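Local coordinates for protein N-acetyltransferase (Staphylococcus aureus subsp. aureus, PDB 4LUA) that probably transfers an acetyl group from acetyl-coenzyme A to an amino group of a substrate not yet identified, as GNAT-family N-acetyltransferases do, at residues Gly59-Asn63 with Glu64-Ala68; Phe105-Asn108 with Tyr109-Asn113; Asn125-Gly128 with Ala129-Phe132; Ala147-Gly151 with Asn152-Asp156. One frame throughout, in Å; residues are numbered along the deposited sequence.

Overall arrangement
All four contacts are local and fall in series along one GNAT domain: a hairpin turn, a helix end, a helix start and a second hairpin turn. Contact 1 closes the hairpin of strands 55-62 and 65-75; contact 2 ends helix 96-112, which packs on strand 55-62 and also on strand 117-123 of the second sheet. Contact 3 opens helix 127-135, and contact 4 closes the hairpin of strands 139-150 and 153-163. The two hairpin turns lie on opposite sides of the chain's centre, their centres about 30 Å apart, whereas contacts 3 and 4 come within about 5 Å at their nearest atoms. Together they illustrate how short-range bonds finish the elements of an alpha/beta fold.

Contact 1: Gly59-Asn63 with Glu64-Ala68; sequences GCYEN and ETLIA
A two-residue beta hairpin joins strands 55-62 and 65-75 of the N-terminal antiparallel sheet of this GNAT domain, and its type II' turn runs from Glu-62 to Thr-65. Asn-63 takes the first inner corner of that turn, with a positive phi of 59°. Paired backbone bonds close the loop: Glu-62 N reaches Thr-65 O at 3.0 Å within the carbonyl plane, while Thr-65 N approaches Glu-62 O from above its carbonyl plane. Further along, the N-H of Ile-67 meets Cys-60 O at 2.8 Å, almost straight along the C=O axis.

Tyr-61 and Leu-66 form the non-hydrogen-bonded pair, and their side chains share one face of the sheet. Leu-66 lays its CD1 methyl over the tyrosine ring, 4.0 Å from the centroid of Tyr-61, a CH-pi contact. The leucine CG is anti to the backbone N (chi1 175°), which carries CD1 forward along its own strand and across to the partner strand, where it touches Gly-59 CA at 3.6 Å. Lys-8 adds a cation-pi contact to the same ring. On the other face, Cys-60 CB packs 4.0 Å from Ala-68 CB, and helix 96-112 covers both through Leu-102 and Ile-98.

At the tip a water bridges the two turn residues, donating to Glu-64 OE2 at 2.6 Å and accepting a weak bond from Asn-63 ND2. Backbone bonds run the length of the hairpin; what changes is the side-chain chemistry, apolar carbon and an aromatic face near the sheet body, carboxylate and amide sharing a water at the exposed tip.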
loop_
_atom_site.group_PDB
_atom_site.type_symbol
_atom_site.label_atom_id
_atom_site.label_comp_id
_atom_site.label_asym_id
_atom_site.label_seq_id
_atom_site.Cartn_x
_atom_site.Cartn_y
_atom_site.Cartn_z
ATOM N N GLY A 59 -7.896 0.855 -6.658
ATOM C CA GLY A 59 -8.673 -0.284 -6.151
ATOM C C GLY A 59 -8.735 -1.407 -7.163
ATOM O O GLY A 59 -8.829 -1.151 -8.343
ATOM N N CYS A 60 -8.644 -2.653 -6.701
ATOM C CA CYS A 60 -8.823 -3.798 -7.590
ATOM C C CYS A 60 -10.262 -4.280 -7.431
ATOM O O CYS A 60 -10.746 -4.570 -6.304
ATOM C CB CYS A 60 -7.941 -4.945 -7.107
ATOM S SG CYS A 60 -6.176 -4.466 -7.208
ATOM N N TYR A 61 -10.952 -4.387 -8.570
ATOM C CA TYR A 61 -12.342 -4.863 -8.554
ATOM C C TYR A 61 -12.474 -6.212 -9.238
ATOM O O TYR A 61 -11.968 -6.397 -10.348
ATOM C CB TYR A 61 -13.276 -3.856 -9.237
ATOM C CG TYR A 61 -13.573 -2.625 -8.405
ATOM C CD1 TYR A 61 -14.766 -2.537 -7.705
ATOM C CD2 TYR A 61 -12.630 -1.603 -8.274
ATOM C CE1 TYR A 61 -15.020 -1.448 -6.930
ATOM C CE2 TYR A 61 -12.891 -0.503 -7.516
ATOM C CZ TYR A 61 -14.071 -0.439 -6.840
ATOM O OH TYR A 61 -14.399 0.670 -6.074
ATOM N N GLU A 62 -13.246 -7.092 -8.605
ATOM C CA GLU A 62 -13.728 -8.317 -9.280
ATOM C C GLU A 62 -15.225 -8.129 -9.391
ATOM O O GLU A 62 -15.927 -8.151 -8.358
ATOM C CB GLU A 62 -13.405 -9.523 -8.413
ATOM C CG GLU A 62 -13.603 -10.862 -9.093
ATOM C CD GLU A 62 -13.199 -12.004 -8.176
ATOM O OE1 GLU A 62 -12.934 -11.733 -6.975
ATOM O OE2 GLU A 62 -13.127 -13.153 -8.656
ATOM N N ASN A 63 -15.697 -7.904 -10.623
ATOM C CA ASN A 63 -17.120 -7.630 -10.894
ATOM C C ASN A 63 -17.554 -6.373 -10.116
ATOM O O ASN A 63 -17.058 -5.289 -10.415
ATOM C CB ASN A 63 -18.023 -8.855 -10.615
ATOM C CG ASN A 63 -19.451 -8.608 -11.046
ATOM O OD1 ASN A 63 -19.716 -7.746 -11.898
ATOM N ND2 ASN A 63 -20.386 -9.370 -10.493
ATOM N N GLU A 64 -18.451 -6.496 -9.123
ATOM C CA GLU A 64 -18.878 -5.288 -8.413
ATOM C C GLU A 64 -18.103 -5.021 -7.131
ATOM O O GLU A 64 -18.328 -3.987 -6.476
ATOM C CB GLU A 64 -20.358 -5.350 -8.047
ATOM C CG GLU A 64 -21.246 -5.445 -9.224
ATOM C CD GLU A 64 -22.669 -5.265 -8.819
ATOM O OE1 GLU A 64 -23.016 -4.139 -8.398
ATOM O OE2 GLU A 64 -23.414 -6.257 -8.892
ATOM N N THR A 65 -17.199 -5.945 -6.777
ATOM C CA THR A 65 -16.595 -5.978 -5.435
ATOM C C THR A 65 -15.182 -5.427 -5.383
ATOM O O THR A 65 -14.322 -5.857 -6.133
ATOM C CB THR A 65 -16.595 -7.422 -4.879
ATOM O OG1 THR A 65 -17.941 -7.929 -4.903
ATOM C CG2 THR A 65 -16.103 -7.461 -3.426
ATOM N N LEU A 66 -14.951 -4.443 -4.509
ATOM C CA LEU A 66 -13.607 -3.940 -4.251
ATOM C C LEU A 66 -12.887 -4.949 -3.367
ATOM O O LEU A 66 -13.321 -5.242 -2.214
ATOM C CB LEU A 66 -13.724 -2.570 -3.539
ATOM C CG LEU A 66 -12.413 -1.966 -3.098
ATOM C CD1 LEU A 66 -11.491 -1.654 -4.299
ATOM C CD2 LEU A 66 -12.756 -0.675 -2.314
ATOM N N ILE A 67 -11.805 -5.525 -3.886
ATOM C CA ILE A 67 -11.118 -6.585 -3.135
ATOM C C ILE A 67 -9.737 -6.244 -2.629
ATOM O O ILE A 67 -9.179 -6.977 -1.817
ATOM C CB ILE A 67 -11.080 -7.918 -3.935
ATOM C CG1 ILE A 67 -10.216 -7.801 -5.192
ATOM C CG2 ILE A 67 -12.545 -8.319 -4.264
ATOM C CD1 ILE A 67 -9.985 -9.202 -5.823
ATOM N N ALA A 68 -9.173 -5.136 -3.101
ATOM C CA ALA A 68 -7.834 -4.749 -2.656
ATOM C C ALA A 68 -7.602 -3.292 -2.974
ATOM O O ALA A 68 -8.238 -2.729 -3.892
ATOM C CB ALA A 68 -6.712 -5.603 -3.347
HETATM O O HOH W 1 -23.600 -8.369 -10.452
#

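Contact 2: Phe105-Asn108 with Tyr109-Asn113; sequences FIIN and YARQN
Three flat groups line the last two turns of helix 96-112. Over one face of the Phe-105 ring lies Tyr-109 CB, 4.0 Å from Phe-105 CZ, the two side chains running side by side in the same direction. The Tyr-109 ring carries the amide of Asn-113 on one face, with Asn-113 ND2 3.3 Å above the plane of the Tyr-109 ring and over its centre. At the edge of the Arg-111 guanidinium, near its plane, sits Asn-108 OD1.

That last pair makes a weak, bent hydrogen bond, Arg-111 NH1 to Asn-108 OD1 at 2.9 Å with 126° at the hydrogen, and the amide is turned 57° from the guanidinium. A bend at chi3 (-66°) folds the arginine back toward the preceding turn, where NH2 also touches Ile-107 CG2 at 3.6 Å. A water accepts from Arg-111 NH2 at 3.1 Å and donates weakly to Asn-108 OD1. Asn-113 leaves helical geometry, yet its ND2 turns back to Tyr-109 O at 3.0 Å, with the oxygen close to the amide plane; this bond serves a carbonyl at the end of the helix.

Around this end, Phe-105 and Tyr-109 both meet Phe-58 of strand 55-62 edge-to-face. Ile-106, Ile-107 and Ala-110 rest on Leu-118 of strand 117-123, and Arg-111 lies against Tyr-162 of strand 153-163, so the helix borders both sheets.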
loop_
_atom_site.group_PDB
_atom_site.type_symbol
_atom_site.label_atom_id
_atom_site.label_comp_id
_atom_site.label_asym_id
_atom_site.label_seq_id
_atom_site.Cartn_x
_atom_site.Cartn_y
_atom_site.Cartn_z
ATOM N N PHE A 105 1.366 -3.070 -11.138
ATOM C CA PHE A 105 0.733 -1.919 -11.751
ATOM C C PHE A 105 1.276 -0.609 -11.200
ATOM O O PHE A 105 1.549 0.305 -12.005
ATOM C CB PHE A 105 -0.818 -2.005 -11.616
ATOM C CG PHE A 105 -1.479 -0.666 -11.718
ATOM C CD1 PHE A 105 -1.830 -0.132 -12.929
ATOM C CD2 PHE A 105 -1.650 0.077 -10.554
ATOM C CE1 PHE A 105 -2.412 1.154 -13.028
ATOM C CE2 PHE A 105 -2.112 1.340 -10.618
ATOM C CZ PHE A 105 -2.496 1.909 -11.870
ATOM N N ILE A 106 1.416 -0.501 -9.871
ATOM C CA ILE A 106 1.956 0.731 -9.286
ATOM C C ILE A 106 3.371 1.051 -9.816
ATOM O O ILE A 106 3.660 2.225 -10.143
ATOM C CB ILE A 106 1.872 0.707 -7.744
ATOM C CG1 ILE A 106 0.411 0.761 -7.370
ATOM C CG2 ILE A 106 2.688 1.877 -7.166
ATOM C CD1 ILE A 106 0.153 0.682 -5.850
ATOM N N ILE A 107 4.235 0.035 -9.935
ATOM C CA ILE A 107 5.561 0.255 -10.516
ATOM C C ILE A 107 5.430 0.845 -11.910
ATOM O O ILE A 107 6.110 1.861 -12.265
ATOM C CB ILE A 107 6.363 -1.054 -10.604
ATOM C CG1 ILE A 107 6.745 -1.535 -9.203
ATOM C CG2 ILE A 107 7.638 -0.848 -11.411
ATOM C CD1 ILE A 107 7.136 -3.074 -9.130
ATOM N N ASN A 108 4.551 0.254 -12.759
ATOM C CA ASN A 108 4.424 0.874 -14.099
ATOM C C ASN A 108 3.793 2.265 -14.120
ATOM O O ASN A 108 4.168 3.109 -14.904
ATOM C CB ASN A 108 3.617 -0.061 -15.050
ATOM C CG ASN A 108 4.407 -1.270 -15.450
ATOM O OD1 ASN A 108 5.484 -1.136 -16.033
ATOM N ND2 ASN A 108 3.904 -2.468 -15.120
ATOM N N TYR A 109 2.785 2.483 -13.271
ATOM C CA TYR A 109 2.180 3.796 -13.159
ATOM C C TYR A 109 3.246 4.820 -12.803
ATOM O O TYR A 109 3.342 5.920 -13.385
ATOM C CB TYR A 109 1.050 3.737 -12.116
ATOM C CG TYR A 109 0.466 5.095 -11.850
ATOM C CD1 TYR A 109 -0.658 5.523 -12.553
ATOM C CD2 TYR A 109 1.052 5.926 -10.889
ATOM C CE1 TYR A 109 -1.166 6.808 -12.344
ATOM C CE2 TYR A 109 0.573 7.200 -10.663
ATOM C CZ TYR A 109 -0.542 7.632 -11.391
ATOM O OH TYR A 109 -1.084 8.900 -11.191
ATOM N N ALA A 110 4.055 4.481 -11.821
ATOM C CA ALA A 110 5.099 5.394 -11.370
ATOM C C ALA A 110 6.129 5.665 -12.461
ATOM O O ALA A 110 6.549 6.833 -12.689
ATOM C CB ALA A 110 5.767 4.794 -10.157
ATOM N N ARG A 111 6.561 4.612 -13.146
ATOM C CA ARG A 111 7.523 4.797 -14.232
ATOM C C ARG A 111 6.936 5.714 -15.307
ATOM O O ARG A 111 7.606 6.615 -15.805
ATOM C CB ARG A 111 7.940 3.477 -14.817
ATOM C CG ARG A 111 9.122 3.676 -15.766
ATOM C CD ARG A 111 9.481 2.388 -16.466
ATOM N NE ARG A 111 9.985 1.383 -15.533
ATOM C CZ ARG A 111 9.267 0.337 -15.123
ATOM N NH1 ARG A 111 8.004 0.206 -15.548
ATOM N NH2 ARG A 111 9.791 -0.548 -14.271
ATOM N N GLN A 112 5.655 5.532 -15.593
ATOM C CA GLN A 112 5.036 6.355 -16.647
ATOM C C GLN A 112 4.817 7.792 -16.293
ATOM O O GLN A 112 4.684 8.650 -17.197
ATOM C CB GLN A 112 3.719 5.761 -17.039
ATOM C CG GLN A 112 3.999 4.566 -17.762
ATOM C CD GLN A 112 2.783 3.847 -18.036
ATOM O OE1 GLN A 112 1.682 4.364 -17.778
ATOM N NE2 GLN A 112 2.920 2.661 -18.562
ATOM N N ASN A 113 4.737 8.075 -15.007
ATOM C CA ASN A 113 4.488 9.433 -14.574
ATOM C C ASN A 113 5.778 10.049 -14.087
ATOM O O ASN A 113 5.778 11.036 -13.373
ATOM C CB ASN A 113 3.367 9.441 -13.523
ATOM C CG ASN A 113 1.998 9.282 -14.168
ATOM O OD1 ASN A 113 1.478 10.251 -14.735
ATOM N ND2 ASN A 113 1.442 8.055 -14.178
HETATM O O HOH W 2 7.935 -3.002 -14.594
#

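Contact 3: Asn125-Gly128 with Ala129-Phe132; sequences NNIG and AKVF
Asn-126 meets Ala-129 through its whole amide: beyond CB, CG lies anti to the backbone N (chi1 -169°), a torsion that points the amide at the first turn of the helix. CG comes to 3.6 Å from Ala-129 CB. OD1 goes further, accepting from Ala-129 N at 3.0 Å, with that N-H arriving from above the amide plane, 51° out of it. ND2 also brushes the methyl, 3.7 Å from Ala-129 CB, and donates to Gln-31 O and, weakly, to Phe-29 O. OD1 has a second partner in a bound glycerol, probably from the crystallisation liquor.

This is an N-cap: Asn-126 stands just before helix 127-135, and its side chain satisfies an N-H of the first turn, for which no earlier carbonyl is available within the helix. The backbone takes over next, Lys-130 N reaching Asn-126 O at 3.1 Å, in the carbonyl plane.

One turn along, Ile-127 crosses Val-131, its CG1 and CD1 each 4.0 Å from Val-131 CG2, while CD1 also lies near Lys-130 NZ. Phe-132 N bonds to Gly-128 O at 3.0 Å, and the phenylalanine ring meets Phe-29 edge-to-face and packs on helix 96-112.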
loop_
_atom_site.group_PDB
_atom_site.type_symbol
_atom_site.label_atom_id
_atom_site.label_comp_id
_atom_site.label_asym_id
_atom_site.label_seq_id
_atom_site.Cartn_x
_atom_site.Cartn_y
_atom_site.Cartn_z
ATOM N N ASN A 125 9.234 -7.948 11.452
ATOM C CA ASN A 125 9.208 -9.417 11.424
ATOM C C ASN A 125 8.214 -9.921 10.380
ATOM O O ASN A 125 8.016 -11.145 10.285
ATOM C CB ASN A 125 8.847 -9.935 12.805
ATOM C CG ASN A 125 7.485 -9.416 13.270
ATOM O OD1 ASN A 125 6.980 -8.374 12.790
ATOM N ND2 ASN A 125 6.885 -10.136 14.237
ATOM N N ASN A 126 7.673 -9.031 9.546
ATOM C CA ASN A 126 6.762 -9.460 8.471
ATOM C C ASN A 126 7.575 -9.928 7.250
ATOM O O ASN A 126 7.659 -9.242 6.213
ATOM C CB ASN A 126 5.754 -8.360 8.111
ATOM C CG ASN A 126 4.655 -8.846 7.227
ATOM O OD1 ASN A 126 4.773 -9.907 6.537
ATOM N ND2 ASN A 126 3.573 -8.058 7.167
ATOM N N ILE A 127 8.133 -11.143 7.360
ATOM C CA ILE A 127 8.983 -11.665 6.269
ATOM C C ILE A 127 8.147 -12.028 5.065
ATOM O O ILE A 127 8.645 -11.968 3.916
ATOM C CB ILE A 127 9.832 -12.837 6.781
ATOM C CG1 ILE A 127 10.850 -13.373 5.741
ATOM C CG2 ILE A 127 8.906 -14.034 7.162
ATOM C CD1 ILE A 127 11.905 -12.336 5.452
ATOM N N GLY A 128 6.859 -12.379 5.245
ATOM C CA GLY A 128 6.025 -12.624 4.087
ATOM C C GLY A 128 5.978 -11.412 3.158
ATOM O O GLY A 128 6.083 -11.518 1.909
ATOM N N ALA A 129 5.742 -10.227 3.768
ATOM C CA ALA A 129 5.643 -9.023 2.951
ATOM C C ALA A 129 7.015 -8.653 2.374
ATOM O O ALA A 129 7.091 -8.176 1.196
ATOM C CB ALA A 129 5.082 -7.853 3.808
ATOM N N LYS A 130 8.096 -8.845 3.148
ATOM C CA LYS A 130 9.428 -8.490 2.632
ATOM C C LYS A 130 9.796 -9.387 1.434
ATOM O O LYS A 130 10.271 -8.886 0.401
ATOM C CB LYS A 130 10.478 -8.618 3.761
ATOM C CG LYS A 130 11.822 -7.931 3.434
ATOM C CD LYS A 130 12.744 -7.824 4.679
ATOM C CE LYS A 130 13.966 -8.756 4.558
ATOM N NZ LYS A 130 14.427 -9.219 5.943
ATOM N N VAL A 131 9.554 -10.711 1.528
ATOM C CA VAL A 131 9.835 -11.593 0.399
ATOM C C VAL A 131 8.970 -11.285 -0.831
ATOM O O VAL A 131 9.449 -11.326 -1.971
ATOM C CB VAL A 131 9.676 -13.074 0.842
ATOM C CG1 VAL A 131 9.618 -14.014 -0.380
ATOM C CG2 VAL A 131 10.855 -13.421 1.750
ATOM N N PHE A 132 7.700 -10.930 -0.574
ATOM C CA PHE A 132 6.800 -10.547 -1.653
ATOM C C PHE A 132 7.400 -9.331 -2.410
ATOM O O PHE A 132 7.468 -9.326 -3.651
ATOM C CB PHE A 132 5.437 -10.220 -1.021
ATOM C CG PHE A 132 4.530 -9.433 -1.909
ATOM C CD1 PHE A 132 4.561 -8.006 -1.892
ATOM C CD2 PHE A 132 3.605 -10.091 -2.725
ATOM C CE1 PHE A 132 3.673 -7.290 -2.760
ATOM C CE2 PHE A 132 2.699 -9.348 -3.515
ATOM C CZ PHE A 132 2.779 -7.976 -3.556
#

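Contact 4: Ala147-Gly151 with Asn152-Asp156; sequences AIKIG and NTYFD
Ile-150 and Phe-155 make the close-packed half of this contact, crossing at about a right angle with Ile-150 CD1 3.6 Å from Phe-155 CD1. Ile-148 joins them on the same face of the sheet. Its CG1 stands anti to the backbone N (chi1 -176°), and the CG2 branch is left to rest on Phe-155 CB at 3.8 Å. The backbone here is equally firm: Phe-155 N donates to Ile-148 O at 2.9 Å, and Ile-150 N to Thr-153 O at 2.8 Å with 171° at the hydrogen.

The other face is looser and largely exposed. There the extended chain of Lys-149 passes over one face of the Tyr-154 ring, with Lys-149 CG 4.2 Å from the centroid of Tyr-154, a CH-pi contact made by the aliphatic part of the lysine. Farther out, Lys-149 and Asn-152 run side by side, and the nearest approach is merely Lys-149 CE to Asn-152 OD1 at 3.6 Å.

At the inner end, Ala-147 and Ile-148 both direct their N-H groups to Phe-155 O: Ile-148 N at 3.2 Å within the carbonyl plane, and Ala-147 N through a weak, bent bond. Asp-156, just beyond, accepts from Asn-146 N. The arrangement is that of a two-residue beta hairpin with a type II' turn from Ile-150 to Thr-153, Gly-151 at its positive-phi corner, and a classic beta bulge opposite Phe-155.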
loop_
_atom_site.group_PDB
_atom_site.type_symbol
_atom_site.label_atom_id
_atom_site.label_comp_id
_atom_site.label_asym_id
_atom_site.label_seq_id
_atom_site.Cartn_x
_atom_site.Cartn_y
_atom_site.Cartn_z
ATOM N N ALA A 147 9.659 3.043 13.876
ATOM C CA ALA A 147 9.376 3.771 12.647
ATOM C C ALA A 147 7.909 4.075 12.554
ATOM O O ALA A 147 7.518 5.024 11.862
ATOM C CB ALA A 147 9.818 2.953 11.447
ATOM N N ILE A 148 7.074 3.256 13.207
ATOM C CA ILE A 148 5.646 3.530 13.110
ATOM C C ILE A 148 4.989 3.289 14.457
ATOM O O ILE A 148 5.413 2.402 15.190
ATOM C CB ILE A 148 4.996 2.658 12.004
ATOM C CG1 ILE A 148 3.533 2.995 11.832
ATOM C CG2 ILE A 148 5.059 1.167 12.348
ATOM C CD1 ILE A 148 2.925 2.367 10.506
ATOM N N LYS A 149 3.976 4.077 14.793
ATOM C CA LYS A 149 3.232 3.822 16.025
ATOM C C LYS A 149 1.814 3.421 15.665
ATOM O O LYS A 149 1.083 4.202 15.022
ATOM C CB LYS A 149 3.186 5.088 16.892
ATOM C CG LYS A 149 2.621 4.872 18.275
ATOM C CD LYS A 149 2.716 6.174 19.097
ATOM C CE LYS A 149 2.297 5.935 20.525
ATOM N NZ LYS A 149 2.098 7.211 21.255
ATOM N N ILE A 150 1.399 2.224 16.080
ATOM C CA ILE A 150 0.068 1.719 15.756
ATOM C C ILE A 150 -0.701 1.638 17.036
ATOM O O ILE A 150 -0.454 0.771 17.876
ATOM C CB ILE A 150 0.164 0.347 15.049
ATOM C CG1 ILE A 150 0.945 0.501 13.734
ATOM C CG2 ILE A 150 -1.236 -0.253 14.811
ATOM C CD1 ILE A 150 1.447 -0.851 13.081
ATOM N N GLY A 151 -1.629 2.580 17.210
ATOM C CA GLY A 151 -2.347 2.718 18.456
ATOM C C GLY A 151 -1.339 3.217 19.456
ATOM O O GLY A 151 -0.758 4.279 19.246
ATOM N N ASN A 152 -1.096 2.433 20.508
ATOM C CA ASN A 152 -0.070 2.764 21.469
ATOM C C ASN A 152 1.133 1.805 21.375
ATOM O O ASN A 152 1.835 1.588 22.357
ATOM C CB ASN A 152 -0.642 2.723 22.891
ATOM C CG ASN A 152 0.262 3.416 23.893
ATOM O OD1 ASN A 152 1.109 4.241 23.504
ATOM N ND2 ASN A 152 0.124 3.064 25.177
ATOM N N THR A 153 1.352 1.201 20.222
ATOM C CA THR A 153 2.363 0.159 20.089
ATOM C C THR A 153 3.317 0.533 18.938
ATOM O O THR A 153 2.888 0.627 17.755
ATOM C CB THR A 153 1.683 -1.215 19.750
ATOM O OG1 THR A 153 0.744 -1.584 20.793
ATOM C CG2 THR A 153 2.763 -2.327 19.577
ATOM N N TYR A 154 4.593 0.756 19.270
ATOM C CA TYR A 154 5.602 1.030 18.236
ATOM C C TYR A 154 6.084 -0.227 17.546
ATOM O O TYR A 154 6.216 -1.306 18.188
ATOM C CB TYR A 154 6.856 1.662 18.857
ATOM C CG TYR A 154 6.727 3.117 19.224
ATOM C CD1 TYR A 154 6.531 3.502 20.552
ATOM C CD2 TYR A 154 6.816 4.108 18.248
ATOM C CE1 TYR A 154 6.409 4.824 20.892
ATOM C CE2 TYR A 154 6.694 5.450 18.596
ATOM C CZ TYR A 154 6.486 5.793 19.911
ATOM O OH TYR A 154 6.363 7.123 20.261
ATOM N N PHE A 155 6.428 -0.061 16.264
ATOM C CA PHE A 155 7.093 -1.128 15.508
ATOM C C PHE A 155 8.318 -0.612 14.799
ATOM O O PHE A 155 8.339 0.532 14.271
ATOM C CB PHE A 155 6.150 -1.751 14.468
ATOM C CG PHE A 155 5.021 -2.562 15.087
ATOM C CD1 PHE A 155 3.875 -1.944 15.528
ATOM C CD2 PHE A 155 5.129 -3.935 15.222
ATOM C CE1 PHE A 155 2.831 -2.694 16.119
ATOM C CE2 PHE A 155 4.097 -4.678 15.784
ATOM C CZ PHE A 155 2.950 -4.048 16.222
ATOM N N ASP A 156 9.342 -1.475 14.764
ATOM C CA ASP A 156 10.481 -1.220 13.872
ATOM C C ASP A 156 10.097 -1.623 12.435
ATOM O O ASP A 156 9.263 -2.500 12.223
ATOM C CB ASP A 156 11.653 -2.117 14.284
ATOM C CG ASP A 156 12.093 -1.924 15.696
ATOM O OD1 ASP A 156 11.835 -0.837 16.287
ATOM O OD2 ASP A 156 12.696 -2.899 16.254
#